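Local coordinates for protein Bd3459 (Bdellovibrio bacteriovorus, PDB 5CEC) that probably acts as a serine-type D-Ala-D-Ala carboxypeptidase-like endopeptidase used in bacterial predation, and is bound by the ankyrin-repeat immunity protein Bd3460, at residues A[87-92]-A[237-242]; A[113-118]-A[253-258]; A[244-249]-A[424-429]. The protein carries 1 engineered substitution. All blocks are in the same frame, centred on the assembly; numbering follows the deposited sequence.

Interaction 1 of 3, residues A[87-92]-A[237-242]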
# COMPACT_ATOMS: atom_id res chain seq x y z
N ASP A 87 -6.24 -14.08 -14.76
CA ASP A 87 -5.11 -14.73 -15.40
C ASP A 87 -4.65 -14.01 -16.66
O ASP A 87 -3.75 -14.48 -17.37
CB ASP A 87 -5.48 -16.17 -15.70
CG ASP A 87 -5.79 -16.96 -14.43
OD1 ASP A 87 -4.91 -17.00 -13.56
OD2 ASP A 87 -6.90 -17.54 -14.31
N TYR A 88 -5.24 -12.84 -16.94
CA TYR A 88 -4.86 -12.07 -18.14
C TYR A 88 -3.38 -11.66 -18.03
O TYR A 88 -2.93 -11.27 -16.95
CB TYR A 88 -5.71 -10.80 -18.23
CG TYR A 88 -5.39 -9.92 -19.40
CD1 TYR A 88 -5.88 -10.21 -20.66
CD2 TYR A 88 -4.58 -8.79 -19.27
CE1 TYR A 88 -5.59 -9.42 -21.75
CE2 TYR A 88 -4.30 -7.98 -20.34
CZ TYR A 88 -4.79 -8.31 -21.59
OH TYR A 88 -4.51 -7.51 -22.68
N ARG A 89 -2.66 -11.70 -19.15
CA ARG A 89 -1.32 -11.14 -19.23
C ARG A 89 -1.24 -10.07 -20.31
O ARG A 89 -1.85 -10.18 -21.37
CB ARG A 89 -0.32 -12.26 -19.52
CG ARG A 89 -0.19 -13.25 -18.39
CD ARG A 89 0.57 -14.49 -18.81
NE ARG A 89 0.70 -15.46 -17.74
CZ ARG A 89 1.76 -15.60 -16.95
NH1 ARG A 89 2.77 -14.74 -16.98
NH2 ARG A 89 1.77 -16.57 -16.04
N PHE A 90 -0.50 -9.00 -20.00
CA PHE A 90 -0.24 -7.94 -20.94
C PHE A 90 0.89 -8.43 -21.83
O PHE A 90 1.99 -8.70 -21.36
CB PHE A 90 0.17 -6.68 -20.17
CG PHE A 90 -0.97 -6.11 -19.36
CD1 PHE A 90 -1.24 -6.55 -18.07
CD2 PHE A 90 -1.80 -5.15 -19.92
CE1 PHE A 90 -2.33 -6.05 -17.36
CE2 PHE A 90 -2.90 -4.65 -19.21
CZ PHE A 90 -3.15 -5.09 -17.93
N LYS A 91 0.60 -8.52 -23.13
CA LYS A 91 1.51 -9.18 -24.10
C LYS A 91 2.23 -8.11 -24.90
O LYS A 91 1.76 -7.70 -25.98
CB LYS A 91 0.72 -10.14 -24.97
CG LYS A 91 0.02 -11.21 -24.16
CD LYS A 91 -0.91 -12.04 -25.03
CE LYS A 91 -1.99 -12.73 -24.20
NZ LYS A 91 -2.84 -11.78 -23.41
N THR A 92 3.35 -7.62 -24.37
CA THR A 92 4.17 -6.62 -25.08
C THR A 92 4.91 -7.38 -26.19
O THR A 92 5.48 -8.44 -25.95
CB THR A 92 5.17 -5.96 -24.11
OG1 THR A 92 4.43 -5.35 -23.05
CG2 THR A 92 6.01 -4.91 -24.80
N SER A 237 3.59 -10.03 -19.35
CA SER A 237 3.60 -9.69 -17.93
C SER A 237 3.27 -10.89 -17.08
O SER A 237 2.73 -11.90 -17.58
CB SER A 237 2.60 -8.58 -17.61
OG SER A 237 1.26 -9.05 -17.67
N ALA A 238 3.53 -10.78 -15.79
CA ALA A 238 2.89 -11.61 -14.76
C ALA A 238 1.37 -11.51 -14.95
O ALA A 238 0.85 -10.51 -15.49
CB ALA A 238 3.32 -11.15 -13.35
N PRO A 239 0.65 -12.52 -14.47
CA PRO A 239 -0.80 -12.43 -14.62
C PRO A 239 -1.37 -11.24 -13.86
O PRO A 239 -0.80 -10.76 -12.87
CB PRO A 239 -1.32 -13.75 -14.06
CG PRO A 239 -0.20 -14.37 -13.31
CD PRO A 239 1.08 -13.77 -13.81
N LEU A 240 -2.54 -10.80 -14.31
CA LEU A 240 -3.20 -9.65 -13.69
C LEU A 240 -3.35 -9.78 -12.18
O LEU A 240 -3.14 -8.81 -11.46
CB LEU A 240 -4.57 -9.41 -14.34
CG LEU A 240 -5.36 -8.24 -13.78
CD1 LEU A 240 -4.69 -6.91 -14.07
CD2 LEU A 240 -6.79 -8.27 -14.27
N LYS A 241 -3.67 -10.98 -11.69
CA LYS A 241 -3.81 -11.17 -10.25
C LYS A 241 -2.54 -10.70 -9.50
O LYS A 241 -2.64 -10.16 -8.41
CB LYS A 241 -4.17 -12.62 -9.90
CG LYS A 241 -3.10 -13.64 -10.28
CD LYS A 241 -3.42 -15.09 -10.03
CE LYS A 241 -2.22 -15.91 -10.47
NZ LYS A 241 -2.27 -17.33 -10.06
N THR A 242 -1.37 -11.01 -10.06
CA THR A 242 -0.08 -10.63 -9.47
C THR A 242 0.11 -9.10 -9.48
O THR A 242 0.59 -8.50 -8.51
CB THR A 242 1.06 -11.33 -10.20
OG1 THR A 242 0.83 -12.73 -10.15
CG2 THR A 242 2.43 -10.96 -9.63
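The Arg89 guanidinium lies with one face against Pro239. Pro239 CD sits 3.5 Å above the plane, towards the rim, and is 3.6 Å from Arg89 NH2. Ser237 O lies near the edge of the same group and accepts a bond from Arg89 NH1 at 2.9 Å, tilted 26° out of the guanidinium plane. A salt bridge to Asp430 also uses NH1. The Phe90 ring has Tyr88 CE2 over the centre of one face. Ser237 OG lies in its plane, 3.6 Å from Phe90 CD1, and Leu240 CD1 is at the edge too.

Here the loop leading into strand 91-98 meets the loop that leaves strand 231-236, its antiparallel neighbour in the mixed sheet. Ser237 N gives a bond to Phe90 O, and Phe90 N gives one to Ser237 OG at 2.9 Å. This hydroxyl stands between the Ser237 backbone N and carbonyl carbon (chi1 72°). It also donates to Ala238 O, which fixes its rotation. Pro239 is the N-cap of helix 240-250. The first residue of that helix, Leu240, binds Tyr88 O through its backbone N at 2.7 Å. Asp87 and Lys241 are not paired directly; both bond to Tyr326 OH.

Interaction 2 of 3, residues A[113-118]-A[253-258]. With SO4 (sulfate ion), chain E.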
# COMPACT_ATOMS: atom_id res chain seq x y z
N ASP A 113 0.77 -2.51 -20.47
CA ASP A 113 1.18 -3.14 -19.19
C ASP A 113 1.35 -1.99 -18.19
O ASP A 113 2.16 -1.08 -18.42
CB ASP A 113 2.49 -3.92 -19.43
CG ASP A 113 3.03 -4.61 -18.21
OD1 ASP A 113 2.67 -4.29 -17.06
OD2 ASP A 113 3.86 -5.52 -18.45
N PRO A 114 0.64 -2.05 -17.05
CA PRO A 114 0.65 -0.96 -16.06
C PRO A 114 1.69 -1.12 -14.98
O PRO A 114 1.66 -0.39 -13.99
CB PRO A 114 -0.76 -1.04 -15.45
CG PRO A 114 -1.03 -2.49 -15.46
CD PRO A 114 -0.41 -3.03 -16.74
N LEU A 115 2.62 -2.06 -15.17
CA LEU A 115 3.72 -2.28 -14.24
C LEU A 115 5.02 -2.46 -14.99
O LEU A 115 5.82 -3.32 -14.66
CB LEU A 115 3.39 -3.46 -13.31
CG LEU A 115 4.32 -3.77 -12.15
CD1 LEU A 115 4.74 -2.51 -11.44
CD2 LEU A 115 3.71 -4.80 -11.20
N PHE A 116 5.25 -1.59 -15.96
CA PHE A 116 6.42 -1.68 -16.83
C PHE A 116 7.30 -0.49 -16.48
O PHE A 116 7.07 0.63 -16.94
CB PHE A 116 6.04 -1.72 -18.31
CG PHE A 116 7.04 -2.39 -19.18
CD1 PHE A 116 8.37 -2.03 -19.14
CD2 PHE A 116 6.68 -3.40 -20.04
CE1 PHE A 116 9.32 -2.64 -19.95
CE2 PHE A 116 7.63 -4.02 -20.87
CZ PHE A 116 8.94 -3.64 -20.80
N GLY A 117 8.29 -0.77 -15.65
CA GLY A 117 9.23 0.23 -15.19
C GLY A 117 10.61 -0.37 -15.10
O GLY A 117 10.99 -1.23 -15.91
N ARG A 118 11.35 0.04 -14.07
CA ARG A 118 12.70 -0.50 -13.83
C ARG A 118 12.79 -2.00 -13.92
O ARG A 118 13.63 -2.53 -14.64
CB ARG A 118 13.19 -0.04 -12.43
CG ARG A 118 14.60 -0.55 -12.08
CD ARG A 118 14.83 -0.56 -10.57
NE ARG A 118 14.67 0.76 -9.98
CZ ARG A 118 15.60 1.73 -9.97
NH1 ARG A 118 16.77 1.57 -10.58
NH2 ARG A 118 15.34 2.85 -9.34
N ASN A 253 -0.52 3.97 -6.70
CA ASN A 253 -1.35 4.86 -7.52
C ASN A 253 -1.10 4.68 -9.01
O ASN A 253 -2.05 4.79 -9.80
CB ASN A 253 -1.12 6.30 -7.13
CG ASN A 253 -1.65 6.63 -5.77
OD1 ASN A 253 -2.32 5.85 -5.10
ND2 ASN A 253 -1.34 7.84 -5.34
N TYR A 254 0.16 4.49 -9.39
CA TYR A 254 0.50 4.37 -10.81
C TYR A 254 -0.22 3.20 -11.45
O TYR A 254 -0.82 3.34 -12.56
CB TYR A 254 2.03 4.24 -11.03
CG TYR A 254 2.42 4.02 -12.46
CD1 TYR A 254 2.65 5.09 -13.33
CD2 TYR A 254 2.51 2.74 -12.99
CE1 TYR A 254 2.98 4.88 -14.65
CE2 TYR A 254 2.86 2.54 -14.31
CZ TYR A 254 3.08 3.60 -15.15
OH TYR A 254 3.37 3.41 -16.47
N ILE A 255 -0.16 2.05 -10.78
CA ILE A 255 -0.82 0.88 -11.34
C ILE A 255 -2.33 1.12 -11.42
O ILE A 255 -2.98 0.82 -12.44
CB ILE A 255 -0.53 -0.42 -10.56
CG1 ILE A 255 0.98 -0.71 -10.49
CG2 ILE A 255 -1.25 -1.62 -11.15
CD1 ILE A 255 1.35 -1.84 -9.54
N ALA A 256 -2.90 1.63 -10.33
CA ALA A 256 -4.36 1.77 -10.27
C ALA A 256 -4.85 2.77 -11.33
O ALA A 256 -5.87 2.51 -12.00
CB ALA A 256 -4.78 2.24 -8.89
N ASP A 257 -4.19 3.91 -11.44
CA ASP A 257 -4.63 4.94 -12.37
C ASP A 257 -4.49 4.46 -13.81
O ASP A 257 -5.36 4.70 -14.64
CB ASP A 257 -3.89 6.27 -12.13
CG ASP A 257 -4.33 6.94 -10.86
OD1 ASP A 257 -5.54 6.88 -10.55
OD2 ASP A 257 -3.49 7.56 -10.20
N ASN A 258 -3.42 3.72 -14.11
CA ASN A 258 -3.25 3.22 -15.45
C ASN A 258 -4.23 2.12 -15.81
O ASN A 258 -4.67 2.07 -16.94
CB ASN A 258 -1.79 2.83 -15.73
CG ASN A 258 -0.97 4.05 -16.10
OD1 ASN A 258 -1.05 4.51 -17.23
ND2 ASN A 258 -0.27 4.63 -15.12
S SO4 E . 19.09 4.13 -11.44
O1 SO4 E . 18.83 3.51 -10.11
O2 SO4 E . 19.56 5.52 -11.31
O3 SO4 E . 17.96 3.95 -12.37
O4 SO4 E . 20.21 3.39 -12.14
O HOH W 1 3.78 0.74 -17.10
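Tyr254 turns the edge of its ring to Pro114 O, which lies near the ring plane and 3.2 Å from Tyr254 CE2. The ring is carried there with CG anti to the backbone N (chi1 176°). Asn258 ND2 lies over one face of the same ring, 3.3 Å above the plane and towards the rim. That ND2 donates to Tyr254 O, which the backbone N of Asn258 reaches from the other face of the carbonyl plane. Two bonds therefore grip one carbonyl one turn back along the helix.

Ile255 meets the loop with its longer branch. The Ile255 and Leu115 side chains cross at a slant, with Ile255 CD1 3.9 Å from Leu115 CD1. Ile255 CG1 lies 3.6 Å from Pro114 O. Pro114 CB packs on Asn258 CB at 4.0 Å. The loop is shaped by an Asx turn, in which Leu115 N donates to Asp113 OD1.

Helix 253-262 starts beside what is probably the active site, as in related penicillin-binding enzymes: Asn253 OD1 bonds to Lys73 of a likely SxxK motif. Arg118, the first residue of helix 118-130, pairs with Glu153 and with a sulfate probably from the crystallisation liquor.

No direct hydrogen bond joins the two segments. Water 1 bridges Asp113 O, Phe116 N and Tyr254 OH. Pro114 O is buried without a hydrogen-bond partner, and the weakly positive C-H edge of Tyr254 may partly compensate it.

Interaction 3 of 3, residues A[244-249]-A[424-429]. With SO4 (sulfate ion), chain D.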
# COMPACT_ATOMS: atom_id res chain seq x y z
N LEU A 244 -2.26 -6.91 -9.58
CA LEU A 244 -3.22 -6.42 -8.59
C LEU A 244 -2.74 -6.61 -7.16
O LEU A 244 -2.83 -5.71 -6.33
CB LEU A 244 -4.59 -7.08 -8.78
CG LEU A 244 -5.28 -6.72 -10.10
CD1 LEU A 244 -6.43 -7.67 -10.34
CD2 LEU A 244 -5.78 -5.30 -10.16
N LYS A 245 -2.16 -7.79 -6.88
CA LYS A 245 -1.59 -8.05 -5.56
C LYS A 245 -0.52 -7.01 -5.22
O LYS A 245 -0.52 -6.45 -4.11
CB LYS A 245 -0.99 -9.45 -5.50
CG LYS A 245 -0.45 -9.87 -4.14
CD LYS A 245 -1.52 -10.31 -3.18
CE LYS A 245 -0.92 -10.56 -1.80
NZ LYS A 245 -1.89 -11.12 -0.82
N ARG A 246 0.39 -6.76 -6.17
CA ARG A 246 1.43 -5.74 -5.93
C ARG A 246 0.78 -4.37 -5.66
O ARG A 246 1.12 -3.68 -4.70
CB ARG A 246 2.36 -5.66 -7.12
CG ARG A 246 3.51 -4.69 -6.96
CD ARG A 246 4.41 -5.02 -5.79
NE ARG A 246 5.70 -4.34 -5.90
CZ ARG A 246 6.58 -4.23 -4.91
NH1 ARG A 246 6.30 -4.60 -3.66
NH2 ARG A 246 7.74 -3.67 -5.18
N MET A 247 -0.20 -4.02 -6.50
CA MET A 247 -0.89 -2.72 -6.35
C MET A 247 -1.52 -2.58 -4.97
O MET A 247 -1.41 -1.53 -4.33
CB MET A 247 -1.95 -2.60 -7.42
CG MET A 247 -2.78 -1.34 -7.30
SD MET A 247 -4.14 -1.27 -8.51
CE MET A 247 -5.26 -2.47 -7.85
N ASN A 248 -2.24 -3.62 -4.56
CA ASN A 248 -2.99 -3.57 -3.31
C ASN A 248 -2.13 -3.81 -2.07
O ASN A 248 -2.56 -3.50 -0.96
CB ASN A 248 -4.19 -4.50 -3.37
CG ASN A 248 -5.26 -3.99 -4.30
OD1 ASN A 248 -5.46 -2.77 -4.40
ND2 ASN A 248 -5.93 -4.91 -5.00
N ASN A 249 -0.91 -4.33 -2.25
CA ASN A 249 0.04 -4.41 -1.14
C ASN A 249 0.63 -3.02 -0.87
O ASN A 249 0.67 -2.57 0.29
CB ASN A 249 1.21 -5.37 -1.44
CG ASN A 249 0.92 -6.82 -1.17
OD1 ASN A 249 -0.10 -7.19 -0.60
ND2 ASN A 249 1.84 -7.68 -1.60
N GLN A 424 3.02 -14.10 -0.74
CA GLN A 424 3.38 -14.09 -2.16
C GLN A 424 4.49 -13.06 -2.41
O GLN A 424 4.71 -12.16 -1.59
CB GLN A 424 2.12 -13.81 -2.98
CG GLN A 424 1.06 -14.90 -2.80
CD GLN A 424 -0.23 -14.62 -3.53
OE1 GLN A 424 -0.40 -13.56 -4.10
NE2 GLN A 424 -1.16 -15.57 -3.51
N LEU A 425 5.23 -13.24 -3.50
CA LEU A 425 6.26 -12.32 -3.91
C LEU A 425 5.93 -11.83 -5.31
O LEU A 425 6.44 -12.33 -6.30
CB LEU A 425 7.62 -13.02 -3.87
CG LEU A 425 8.85 -12.16 -4.09
CD1 LEU A 425 8.96 -11.08 -3.02
CD2 LEU A 425 10.10 -13.05 -4.09
N PRO A 426 5.07 -10.79 -5.40
CA PRO A 426 4.59 -10.38 -6.71
C PRO A 426 5.65 -9.55 -7.44
O PRO A 426 6.10 -8.52 -6.92
CB PRO A 426 3.31 -9.61 -6.38
CG PRO A 426 3.53 -9.10 -5.00
CD PRO A 426 4.36 -10.11 -4.31
N LEU A 427 6.09 -10.02 -8.60
CA LEU A 427 6.98 -9.29 -9.49
C LEU A 427 6.23 -8.95 -10.77
O LEU A 427 5.14 -9.50 -11.03
CB LEU A 427 8.22 -10.16 -9.82
CG LEU A 427 9.04 -10.62 -8.63
CD1 LEU A 427 10.27 -11.39 -9.12
CD2 LEU A 427 9.44 -9.52 -7.70
N PRO A 428 6.80 -8.09 -11.61
CA PRO A 428 6.12 -7.73 -12.85
C PRO A 428 6.12 -8.82 -13.90
O PRO A 428 5.40 -8.71 -14.88
CB PRO A 428 6.90 -6.49 -13.36
CG PRO A 428 7.62 -5.96 -12.14
CD PRO A 428 7.95 -7.20 -11.35
N PHE A 429 6.89 -9.87 -13.65
CA PHE A 429 7.09 -10.99 -14.58
C PHE A 429 7.08 -12.28 -13.76
O PHE A 429 7.27 -12.25 -12.53
CB PHE A 429 8.42 -10.82 -15.35
CG PHE A 429 9.61 -10.60 -14.46
CD1 PHE A 429 10.31 -11.66 -13.93
CD2 PHE A 429 10.04 -9.31 -14.16
CE1 PHE A 429 11.38 -11.45 -13.11
CE2 PHE A 429 11.13 -9.09 -13.34
CZ PHE A 429 11.79 -10.17 -12.81
S SO4 D . 9.58 -3.66 -1.90
O1 SO4 D . 10.64 -3.96 -0.91
O2 SO4 D . 8.30 -4.27 -1.47
O3 SO4 D . 9.94 -4.07 -3.27
O4 SO4 D . 9.34 -2.19 -1.87
O HOH W 2 2.72 -10.38 -0.79
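Lys245 and Arg246 turn towards Pro426 from helix 240-250, a helix of the penicillin-binding, serine beta-lactamase-like fold expected for an S13 family member. The other segment, 424-429, is part of the loop that leads from helix 394-411 to the last short strand, 436-437. The proline ring rests against one side of the helix.

Lys245 comes first. Its CG is anti to the backbone N (chi1 -176°) and the chain bends at the next bond (chi2 79°). The methylenes then cross the Gln424 side chain at about a right angle. Gln424 OE1 is 3.6 Å from Lys245 CD, with CG and CE only slightly farther. These are contacts of the aliphatic part. The charged end goes on to a salt bridge with Asp338 and to hydrogen bonds with Ser329 O, Met332 O and Tyr421 OH. The other end of the Gln424 amide, NE2, is held by Asp330.

Arg246 packs next, its CB 4.1 Å from Pro426 CB. It too is bent at chi2, and its CD passes 4.0 Å from Pro426 O. Its guanidinium holds a sulfate, probably from the crystallisation liquor, in a two-pronged grip. NH1 donates to O2 at 3.0 Å, almost straight at 178°, and NH2 donates to O3 at 2.9 Å. The sulfur lies in the guanidinium plane, at the edge. NE also has a salt bridge to Glu152, so the group has two anionic partners.

Asn249 follows almost one turn later. Its ND2 lies 4.1 Å from Pro426 CG, on the same ring that touches Lys245 CG. No direct hydrogen bond crosses between the segments, but a water does: Asn249 ND2 donates to water 2 at 3.0 Å, and that water donates to Gln424 O.

The three contacts form a compact triangle, with centres 11 to 12 Å apart. Interactions 1 and 3 share helix 240-250, and interaction 2 uses the next helix, 253-262. Along the chain interaction 1 closes before interaction 3 opens, while interaction 2 alternates with both. The contacts also touch one another. Phe90 CZ packs on Pro114 CD, Leu115 O lies by Pro428 CB, and Met247 SD lies by Ala256 CA. A probable hydrogen bond runs from Ala238 N to Pro428 O. Together they join loops at the end of the mixed sheet, and the late loop 424-429, to two consecutive helices beside the probable catalytic motifs.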